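Local coordinates for malonyl CoA:acyl carrier protein malonyltransferase (Streptomyces coelicolor, PDB 1NM2) that probably catalyses the transfer of the malonyl group from malonyl-CoA to holo acyl carrier protein, feeding fatty acid biosynthesis, at residues V227-G235 and R247-W258; W258-K266 and L282-L290. All coordinates share one frame; numbering follows the deposited sequence.

Contact 1 of 2, residues V227-G235 and R247-W258; sequences VTYVSNKDG and RLVGQVANPVRW
Tyr229 reaches helix 247-251 with the end of its ring, Tyr229 OH lying 3.7 Å from Leu248 CD2; the hydroxyl itself is hydrogen-bonded to the carbonyl O of Glu101. At Ser231 the contact turns polar. Ser231 OG takes a weak hydrogen bond from Arg247 NH1 (2.9 Å) at the guanidinium edge, and also accepts from Lys233 N, closing an ST turn. Asn232 engages the other segment by a backbone bond and by side-chain packing. Asn232 O accepts from Arg257 N at 2.8 Å, while Asn232 ND2 meets the edge of the Trp258 ring, 3.7 Å from Trp258 CE3, with amide and ring planes 89° apart. The buried amide is satisfied beyond the two segments, OD1 by Ser98 N and ND2 by Gly96 O, which fixes its rotation. Lys233 lays its CB and CD against the Gln251 side chain, and a water bridges its carbonyl to Pro255 O. Asp234 holds CG between the backbone N and carbonyl carbon (chi1 53°), turning its carboxylate back to the guanidinium. Arg247 grips it end-on: Arg247 NH2 meets Asp234 OD1 at 3.1 Å on the syn side, and Arg247 NH1 approaches Asp234 OD2 at 2.9 Å from above the carboxylate plane, along a nearly straight bond. A leucine in place of Arg247 would probably leave the Asp234 carboxylate without its charged mate and Ser231 OG without this donor. The Asn232 loop, pinned by 247-258, lies behind a turn, holding Gly96 and Ser98, whose GxSxG sequence is consistent with the nucleophile elbow of an alpha/beta hydrolase-like core.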
loop_
_atom_site.group_PDB
_atom_site.type_symbol
_atom_site.label_atom_id
_atom_site.label_comp_id
_atom_site.label_asym_id
_atom_site.label_seq_id
_atom_site.Cartn_x
_atom_site.Cartn_y
_atom_site.Cartn_z
ATOM N N VAL A 227 -11.616 -1.825 14.289
ATOM C CA VAL A 227 -11.447 -3.133 13.677
ATOM C C VAL A 227 -9.963 -3.464 13.807
ATOM O O VAL A 227 -9.124 -2.559 13.801
ATOM C CB VAL A 227 -11.823 -3.103 12.181
ATOM C CG1 VAL A 227 -11.779 -4.506 11.607
ATOM C CG2 VAL A 227 -13.204 -2.485 11.999
ATOM N N THR A 228 -9.639 -4.747 13.933
ATOM C CA THR A 228 -8.249 -5.167 14.065
ATOM C C THR A 228 -7.408 -4.578 12.931
ATOM O O THR A 228 -7.708 -4.778 11.755
ATOM C CB THR A 228 -8.134 -6.698 14.041
ATOM O OG1 THR A 228 -8.938 -7.252 15.093
ATOM C CG2 THR A 228 -6.685 -7.124 14.241
ATOM N N TYR A 229 -6.358 -3.850 13.298
ATOM C CA TYR A 229 -5.473 -3.209 12.326
ATOM C C TYR A 229 -4.092 -3.878 12.339
ATOM O O TYR A 229 -3.381 -3.822 13.341
ATOM C CB TYR A 229 -5.335 -1.721 12.670
ATOM C CG TYR A 229 -4.483 -0.936 11.700
ATOM C CD1 TYR A 229 -5.053 -0.286 10.608
ATOM C CD2 TYR A 229 -3.098 -0.873 11.859
ATOM C CE1 TYR A 229 -4.261 0.410 9.693
ATOM C CE2 TYR A 229 -2.302 -0.188 10.952
ATOM C CZ TYR A 229 -2.889 0.450 9.873
ATOM O OH TYR A 229 -2.093 1.107 8.966
ATOM N N VAL A 230 -3.719 -4.499 11.222
ATOM C CA VAL A 230 -2.431 -5.187 11.105
ATOM C C VAL A 230 -1.405 -4.271 10.445
ATOM O O VAL A 230 -1.633 -3.772 9.340
ATOM C CB VAL A 230 -2.576 -6.482 10.271
ATOM C CG1 VAL A 230 -1.239 -7.212 10.188
ATOM C CG2 VAL A 230 -3.624 -7.387 10.905
ATOM N N SER A 231 -0.268 -4.083 11.113
ATOM C CA SER A 231 0.794 -3.187 10.642
ATOM C C SER A 231 1.970 -3.775 9.850
ATOM O O SER A 231 2.491 -4.846 10.176
ATOM C CB SER A 231 1.336 -2.398 11.844
ATOM O OG SER A 231 2.534 -1.704 11.537
ATOM N N ASN A 232 2.391 -3.028 8.824
ATOM C CA ASN A 232 3.506 -3.390 7.941
ATOM C C ASN A 232 4.854 -3.531 8.641
ATOM O O ASN A 232 5.722 -4.272 8.187
ATOM C CB ASN A 232 3.693 -2.328 6.854
ATOM C CG ASN A 232 2.703 -2.449 5.728
ATOM O OD1 ASN A 232 2.765 -1.690 4.768
ATOM N ND2 ASN A 232 1.783 -3.404 5.831
ATOM N N LYS A 233 5.041 -2.777 9.716
ATOM C CA LYS A 233 6.304 -2.794 10.449
ATOM C C LYS A 233 6.747 -4.177 10.903
ATOM O O LYS A 233 7.884 -4.584 10.673
ATOM C CB LYS A 233 6.204 -1.871 11.673
ATOM C CG LYS A 233 7.314 -2.043 12.706
ATOM C CD LYS A 233 8.293 -0.889 12.676
ATOM C CE LYS A 233 9.149 -0.848 13.941
ATOM N NZ LYS A 233 9.929 -2.098 14.144
ATOM N N ASP A 234 5.840 -4.896 11.545
ATOM C CA ASP A 234 6.155 -6.201 12.092
ATOM C C ASP A 234 4.980 -7.176 12.020
ATOM O O ASP A 234 4.992 -8.212 12.678
ATOM C CB ASP A 234 6.568 -6.012 13.545
ATOM C CG ASP A 234 5.532 -5.236 14.336
ATOM O OD1 ASP A 234 5.842 -4.803 15.461
ATOM O OD2 ASP A 234 4.401 -5.060 13.827
ATOM N N GLY A 235 3.961 -6.831 11.239
ATOM C CA GLY A 235 2.803 -7.699 11.110
ATOM C C GLY A 235 1.953 -7.828 12.366
ATOM O O GLY A 235 1.120 -8.731 12.466
ATOM N N ARG A 247 3.333 4.684 13.579
ATOM C CA ARG A 247 3.851 3.640 12.704
ATOM C C ARG A 247 3.766 4.058 11.233
ATOM O O ARG A 247 4.699 3.815 10.463
ATOM C CB ARG A 247 3.089 2.332 12.928
ATOM C CG ARG A 247 3.528 1.579 14.170
ATOM C CD ARG A 247 2.644 0.378 14.451
ATOM N NE ARG A 247 3.204 -0.452 15.515
ATOM C CZ ARG A 247 3.697 -1.675 15.328
ATOM N NH1 ARG A 247 3.699 -2.219 14.113
ATOM N NH2 ARG A 247 4.195 -2.349 16.355
ATOM N N LEU A 248 2.655 4.684 10.845
ATOM C CA LEU A 248 2.471 5.150 9.469
ATOM C C LEU A 248 3.569 6.148 9.100
ATOM O O LEU A 248 4.166 6.066 8.027
ATOM C CB LEU A 248 1.112 5.849 9.304
ATOM C CG LEU A 248 -0.192 5.047 9.327
ATOM C CD1 LEU A 248 -1.376 6.010 9.359
ATOM C CD2 LEU A 248 -0.270 4.149 8.094
ATOM N N VAL A 249 3.824 7.095 9.995
ATOM C CA VAL A 249 4.836 8.118 9.753
ATOM C C VAL A 249 6.236 7.520 9.625
ATOM O O VAL A 249 7.009 7.916 8.753
ATOM C CB VAL A 249 4.839 9.166 10.883
ATOM C CG1 VAL A 249 5.911 10.219 10.620
ATOM C CG2 VAL A 249 3.466 9.822 10.986
ATOM N N GLY A 250 6.549 6.565 10.493
ATOM C CA GLY A 250 7.855 5.928 10.464
ATOM C C GLY A 250 8.051 4.941 9.327
ATOM O O GLY A 250 9.172 4.784 8.845
ATOM N N GLN A 251 6.972 4.290 8.890
ATOM C CA GLN A 251 7.044 3.298 7.816
ATOM C C GLN A 251 7.627 3.778 6.492
ATOM O O GLN A 251 8.087 2.960 5.698
ATOM C CB GLN A 251 5.661 2.679 7.536
ATOM C CG GLN A 251 5.338 1.432 8.363
ATOM C CD GLN A 251 6.424 0.371 8.277
ATOM O OE1 GLN A 251 6.669 -0.223 7.215
ATOM N NE2 GLN A 251 7.089 0.132 9.395
ATOM N N VAL A 252 7.608 5.080 6.232
ATOM C CA VAL A 252 8.162 5.561 4.968
ATOM C C VAL A 252 9.655 5.244 4.909
ATOM O O VAL A 252 10.243 5.192 3.824
ATOM C CB VAL A 252 7.960 7.090 4.776
ATOM C CG1 VAL A 252 6.474 7.440 4.868
ATOM C CG2 VAL A 252 8.772 7.863 5.799
ATOM N N ALA A 253 10.262 5.019 6.075
ATOM C CA ALA A 253 11.693 4.715 6.138
ATOM C C ALA A 253 12.023 3.329 6.697
ATOM O O ALA A 253 13.192 3.008 6.944
ATOM C CB ALA A 253 12.411 5.786 6.953
ATOM N N ASN A 254 10.998 2.508 6.899
ATOM C CA ASN A 254 11.182 1.160 7.428
ATOM C C ASN A 254 10.695 0.125 6.410
ATOM O O ASN A 254 9.761 0.381 5.654
ATOM C CB ASN A 254 10.384 0.980 8.730
ATOM C CG ASN A 254 11.104 1.519 9.958
ATOM O OD1 ASN A 254 10.485 1.722 11.004
ATOM N ND2 ASN A 254 12.410 1.727 9.850
ATOM N N PRO A 255 11.320 -1.063 6.388
ATOM C CA PRO A 255 10.928 -2.131 5.455
ATOM C C PRO A 255 9.447 -2.515 5.591
ATOM O O PRO A 255 8.872 -2.432 6.678
ATOM C CB PRO A 255 11.838 -3.288 5.860
ATOM C CG PRO A 255 13.083 -2.587 6.344
ATOM C CD PRO A 255 12.502 -1.461 7.177
ATOM N N VAL A 256 8.838 -2.938 4.485
ATOM C CA VAL A 256 7.441 -3.366 4.490
ATOM C C VAL A 256 7.419 -4.883 4.695
ATOM O O VAL A 256 7.790 -5.643 3.799
ATOM C CB VAL A 256 6.734 -3.044 3.147
ATOM C CG1 VAL A 256 5.349 -3.674 3.124
ATOM C CG2 VAL A 256 6.621 -1.526 2.953
ATOM N N ARG A 257 6.994 -5.323 5.874
ATOM C CA ARG A 257 6.938 -6.751 6.149
ATOM C C ARG A 257 5.551 -7.301 5.862
ATOM O O ARG A 257 4.826 -7.695 6.779
ATOM C CB ARG A 257 7.327 -7.037 7.604
ATOM C CG ARG A 257 8.794 -6.732 7.905
ATOM C CD ARG A 257 9.711 -7.481 6.942
ATOM N NE ARG A 257 9.580 -8.929 7.079
ATOM C CZ ARG A 257 10.062 -9.631 8.101
ATOM N NH1 ARG A 257 9.893 -10.949 8.146
ATOM N NH2 ARG A 257 10.729 -9.021 9.072
ATOM N N TRP A 258 5.188 -7.324 4.585
ATOM C CA TRP A 258 3.883 -7.835 4.186
ATOM C C TRP A 258 3.824 -9.332 4.468
ATOM O O TRP A 258 2.746 -9.893 4.680
ATOM C CB TRP A 258 3.620 -7.571 2.701
ATOM C CG TRP A 258 2.208 -7.903 2.315
ATOM C CD1 TRP A 258 1.791 -8.914 1.493
ATOM C CD2 TRP A 258 1.025 -7.260 2.794
ATOM N NE1 TRP A 258 0.414 -8.942 1.435
ATOM C CE2 TRP A 258 -0.081 -7.936 2.223
ATOM C CE3 TRP A 258 0.789 -6.180 3.656
ATOM C CZ2 TRP A 258 -1.404 -7.563 2.485
ATOM C CZ3 TRP A 258 -0.527 -5.809 3.919
ATOM C CH2 TRP A 258 -1.608 -6.500 3.331
HETATM O O HOH W 1 9.913 -3.236 9.286
#

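Contact 2 of 2, residues W258-K266 and L282-L290; sequences WDLCMETFK and LTGLAKRAL
Trp258, Met262 and Lys266 line up along one side of helix 258-266 and pack on helix 282-289, an alpha/alpha contact on one face of the parallel sheet in the alpha/beta hydrolase-like core. The second helix belongs to the right-handed beta-alpha-beta crossover between strands 272-275 and 294-297. The axes of the two segments approach to 11.3 Å and cross at -60°, a spacing bridged by long side chains. At the centre, Met262 CB leaves the backbone toward the other helix, and Met262 CG comes within 4.2 Å of Leu290 CD1. Met262 SD then lies over the turn that carries Leu285 and Ala286, 3.8 Å from Ala289 CB. The chain bends at its last torsion (chi3 -72°), which brings the terminal Met262 CE to 3.6 Å from Ala289 CB. Leu290, just past the helix end, wedges its two methyls between three neighbours: CD1 faces Met262 and the edge of the Phe265 ring, whereas Leu290 CD2 rests on the extended chain of Lys266, tightly, at 3.4 Å from Lys266 CE. That lysine continues past Leu290 to an NZ salt-bridged to Glu263 OE2 of its own helix, so an apolar stem lies against the interface and the charge ends on the exposed side. At the other end the indole of Trp258 is sandwiched. Cys261 CB lies over one face; on the opposite face Leu282 CD2 makes a CH-pi contact, 4.3 Å from the centroid of the Trp258 five-membered ring and 26° off its normal. Leu285 CD1 adds an oblique contact near CD1 of the indole. In the plane of that ring, Trp258 NE1 donates to a water O 2.8 Å away, which donates to Leu282 O at 2.9 Å.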
loop_
_atom_site.group_PDB
_atom_site.type_symbol
_atom_site.label_atom_id
_atom_site.label_comp_id
_atom_site.label_asym_id
_atom_site.label_seq_id
_atom_site.Cartn_x
_atom_site.Cartn_y
_atom_site.Cartn_z
ATOM N N TRP A 258 5.188 -7.324 4.585
ATOM C CA TRP A 258 3.883 -7.835 4.186
ATOM C C TRP A 258 3.824 -9.332 4.468
ATOM O O TRP A 258 2.746 -9.893 4.680
ATOM C CB TRP A 258 3.620 -7.571 2.701
ATOM C CG TRP A 258 2.208 -7.903 2.315
ATOM C CD1 TRP A 258 1.791 -8.914 1.493
ATOM C CD2 TRP A 258 1.025 -7.260 2.794
ATOM N NE1 TRP A 258 0.414 -8.942 1.435
ATOM C CE2 TRP A 258 -0.081 -7.936 2.223
ATOM C CE3 TRP A 258 0.789 -6.180 3.656
ATOM C CZ2 TRP A 258 -1.404 -7.563 2.485
ATOM C CZ3 TRP A 258 -0.527 -5.809 3.919
ATOM C CH2 TRP A 258 -1.608 -6.500 3.331
ATOM N N ASP A 259 4.991 -9.974 4.480
ATOM C CA ASP A 259 5.064 -11.400 4.769
ATOM C C ASP A 259 4.481 -11.675 6.159
ATOM O O ASP A 259 3.680 -12.597 6.349
ATOM C CB ASP A 259 6.522 -11.889 4.718
ATOM C CG ASP A 259 7.411 -11.208 5.747
ATOM O OD1 ASP A 259 8.226 -11.916 6.379
ATOM O OD2 ASP A 259 7.310 -9.971 5.922
ATOM N N LEU A 260 4.882 -10.861 7.130
ATOM C CA LEU A 260 4.408 -11.015 8.500
ATOM C C LEU A 260 2.934 -10.654 8.635
ATOM O O LEU A 260 2.236 -11.183 9.495
ATOM C CB LEU A 260 5.249 -10.155 9.446
ATOM C CG LEU A 260 6.718 -10.595 9.504
ATOM C CD1 LEU A 260 7.505 -9.689 10.439
ATOM C CD2 LEU A 260 6.783 -12.044 9.964
ATOM N N CYS A 261 2.464 -9.740 7.797
ATOM C CA CYS A 261 1.064 -9.360 7.848
ATOM C C CYS A 261 0.220 -10.578 7.457
ATOM O O CYS A 261 -0.801 -10.861 8.086
ATOM C CB CYS A 261 0.796 -8.185 6.904
ATOM S SG CYS A 261 1.507 -6.618 7.480
ATOM N N MET A 262 0.650 -11.301 6.427
ATOM C CA MET A 262 -0.084 -12.485 5.988
ATOM C C MET A 262 -0.005 -13.595 7.032
ATOM O O MET A 262 -0.958 -14.352 7.201
ATOM C CB MET A 262 0.429 -12.988 4.626
ATOM C CG MET A 262 0.047 -12.071 3.442
ATOM S SD MET A 262 0.274 -12.789 1.787
ATOM C CE MET A 262 2.068 -12.791 1.664
ATOM N N GLU A 263 1.128 -13.690 7.729
ATOM C CA GLU A 263 1.288 -14.692 8.783
ATOM C C GLU A 263 0.259 -14.399 9.877
ATOM O O GLU A 263 -0.337 -15.305 10.454
ATOM C CB GLU A 263 2.695 -14.630 9.389
ATOM C CG GLU A 263 3.801 -15.160 8.492
ATOM C CD GLU A 263 3.616 -16.629 8.155
ATOM O OE1 GLU A 263 3.340 -17.419 9.086
ATOM O OE2 GLU A 263 3.749 -16.990 6.965
ATOM N N THR A 264 0.059 -13.116 10.159
ATOM C CA THR A 264 -0.902 -12.701 11.171
ATOM C C THR A 264 -2.333 -13.011 10.716
ATOM O O THR A 264 -3.174 -13.411 11.527
ATOM C CB THR A 264 -0.736 -11.199 11.480
ATOM O OG1 THR A 264 0.470 -11.018 12.231
ATOM C CG2 THR A 264 -1.915 -10.660 12.278
ATOM N N PHE A 265 -2.610 -12.842 9.426
ATOM C CA PHE A 265 -3.950 -13.145 8.909
ATOM C C PHE A 265 -4.218 -14.633 9.206
ATOM O O PHE A 265 -5.328 -15.019 9.572
ATOM C CB PHE A 265 -4.028 -12.902 7.388
ATOM C CG PHE A 265 -3.807 -11.465 6.965
ATOM C CD1 PHE A 265 -3.494 -11.170 5.639
ATOM C CD2 PHE A 265 -3.895 -10.415 7.877
ATOM C CE1 PHE A 265 -3.266 -9.852 5.227
ATOM C CE2 PHE A 265 -3.667 -9.095 7.473
ATOM C CZ PHE A 265 -3.351 -8.817 6.142
ATOM N N LYS A 266 -3.186 -15.459 9.044
ATOM C CA LYS A 266 -3.300 -16.892 9.309
ATOM C C LYS A 266 -3.620 -17.109 10.781
ATOM O O LYS A 266 -4.540 -17.853 11.130
ATOM C CB LYS A 266 -1.990 -17.610 8.989
ATOM C CG LYS A 266 -1.515 -17.510 7.546
ATOM C CD LYS A 266 -0.258 -18.352 7.370
ATOM C CE LYS A 266 0.439 -18.084 6.052
ATOM N NZ LYS A 266 1.765 -18.770 6.006
ATOM N N LEU A 282 -2.123 -7.636 -4.330
ATOM C CA LEU A 282 -2.166 -8.318 -3.036
ATOM C C LEU A 282 -2.926 -9.639 -3.144
ATOM O O LEU A 282 -2.606 -10.607 -2.457
ATOM C CB LEU A 282 -2.798 -7.410 -1.966
ATOM C CG LEU A 282 -2.061 -6.078 -1.718
ATOM C CD1 LEU A 282 -2.685 -5.352 -0.528
ATOM C CD2 LEU A 282 -0.579 -6.339 -1.448
ATOM N N THR A 283 -3.924 -9.682 -4.019
ATOM C CA THR A 283 -4.704 -10.901 -4.223
ATOM C C THR A 283 -3.803 -11.984 -4.819
ATOM O O THR A 283 -3.903 -13.154 -4.455
ATOM C CB THR A 283 -5.894 -10.653 -5.173
ATOM O OG1 THR A 283 -6.855 -9.814 -4.521
ATOM C CG2 THR A 283 -6.556 -11.963 -5.551
ATOM N N GLY A 284 -2.925 -11.584 -5.732
ATOM C CA GLY A 284 -2.011 -12.537 -6.336
ATOM C C GLY A 284 -1.085 -13.133 -5.287
ATOM O O GLY A 284 -0.790 -14.332 -5.306
ATOM N N LEU A 285 -0.631 -12.294 -4.360
ATOM C CA LEU A 285 0.254 -12.744 -3.289
ATOM C C LEU A 285 -0.482 -13.701 -2.356
ATOM O O LEU A 285 0.069 -14.717 -1.923
ATOM C CB LEU A 285 0.776 -11.545 -2.487
ATOM C CG LEU A 285 1.932 -10.745 -3.100
ATOM C CD1 LEU A 285 2.152 -9.451 -2.324
ATOM C CD2 LEU A 285 3.192 -11.595 -3.077
ATOM N N ALA A 286 -1.733 -13.375 -2.055
ATOM C CA ALA A 286 -2.540 -14.199 -1.168
ATOM C C ALA A 286 -2.751 -15.598 -1.748
ATOM O O ALA A 286 -2.697 -16.589 -1.019
ATOM C CB ALA A 286 -3.884 -13.530 -0.910
ATOM N N LYS A 287 -2.985 -15.677 -3.055
ATOM C CA LYS A 287 -3.207 -16.967 -3.703
ATOM C C LYS A 287 -1.988 -17.873 -3.577
ATOM O O LYS A 287 -2.095 -19.099 -3.659
ATOM C CB LYS A 287 -3.553 -16.771 -5.183
ATOM C CG LYS A 287 -4.905 -16.106 -5.411
ATOM C CD LYS A 287 -5.163 -15.852 -6.889
ATOM C CE LYS A 287 -6.438 -15.051 -7.088
ATOM N NZ LYS A 287 -6.652 -14.713 -8.521
ATOM N N ARG A 288 -0.825 -17.266 -3.372
ATOM C CA ARG A 288 0.407 -18.027 -3.231
ATOM C C ARG A 288 0.730 -18.368 -1.784
ATOM O O ARG A 288 0.992 -19.525 -1.458
ATOM C CB ARG A 288 1.577 -17.253 -3.839
ATOM C CG ARG A 288 1.526 -17.156 -5.350
ATOM C CD ARG A 288 2.798 -16.548 -5.906
ATOM N NE ARG A 288 2.930 -16.806 -7.337
ATOM C CZ ARG A 288 2.987 -18.022 -7.871
ATOM N NH1 ARG A 288 2.925 -19.096 -7.092
ATOM N NH2 ARG A 288 3.104 -18.169 -9.186
ATOM N N ALA A 289 0.697 -17.363 -0.914
ATOM C CA ALA A 289 1.025 -17.558 0.491
ATOM C C ALA A 289 -0.125 -18.009 1.394
ATOM O O ALA A 289 0.111 -18.519 2.487
ATOM C CB ALA A 289 1.645 -16.273 1.052
ATOM N N LEU A 290 -1.363 -17.827 0.953
ATOM C CA LEU A 290 -2.503 -18.212 1.777
ATOM C C LEU A 290 -3.432 -19.213 1.095
ATOM O O LEU A 290 -4.584 -18.900 0.785
ATOM C CB LEU A 290 -3.287 -16.960 2.185
ATOM C CG LEU A 290 -2.439 -15.919 2.921
ATOM C CD1 LEU A 290 -3.225 -14.631 3.106
ATOM C CD2 LEU A 290 -1.994 -16.486 4.260
HETATM O O HOH W 2 -1.612 -10.528 0.238
#

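In the fold
Contact 1 and contact 2 follow each other along the chain and share Trp258. Contact 1 is partly buried, with a charged pair toward the surface and an amide in the interior; direct hydrogen bonds tie loop to helix and to a short strand. Contact 2 is buried and nearly all apolar, joining two helices by methyls, sulfur and an indole face; each contact has one bridging water. They also meet through a probable hydrogen bond from Thr264 OG1 to Gly235 O and through Asn232 ND2 packing on Cys261 SG. Phe265 and Leu282 of contact 2 press on Val6 of the central strand 3-7, whereas the loop of contact 1 leaves strand 228-229 at one edge of the same sheet.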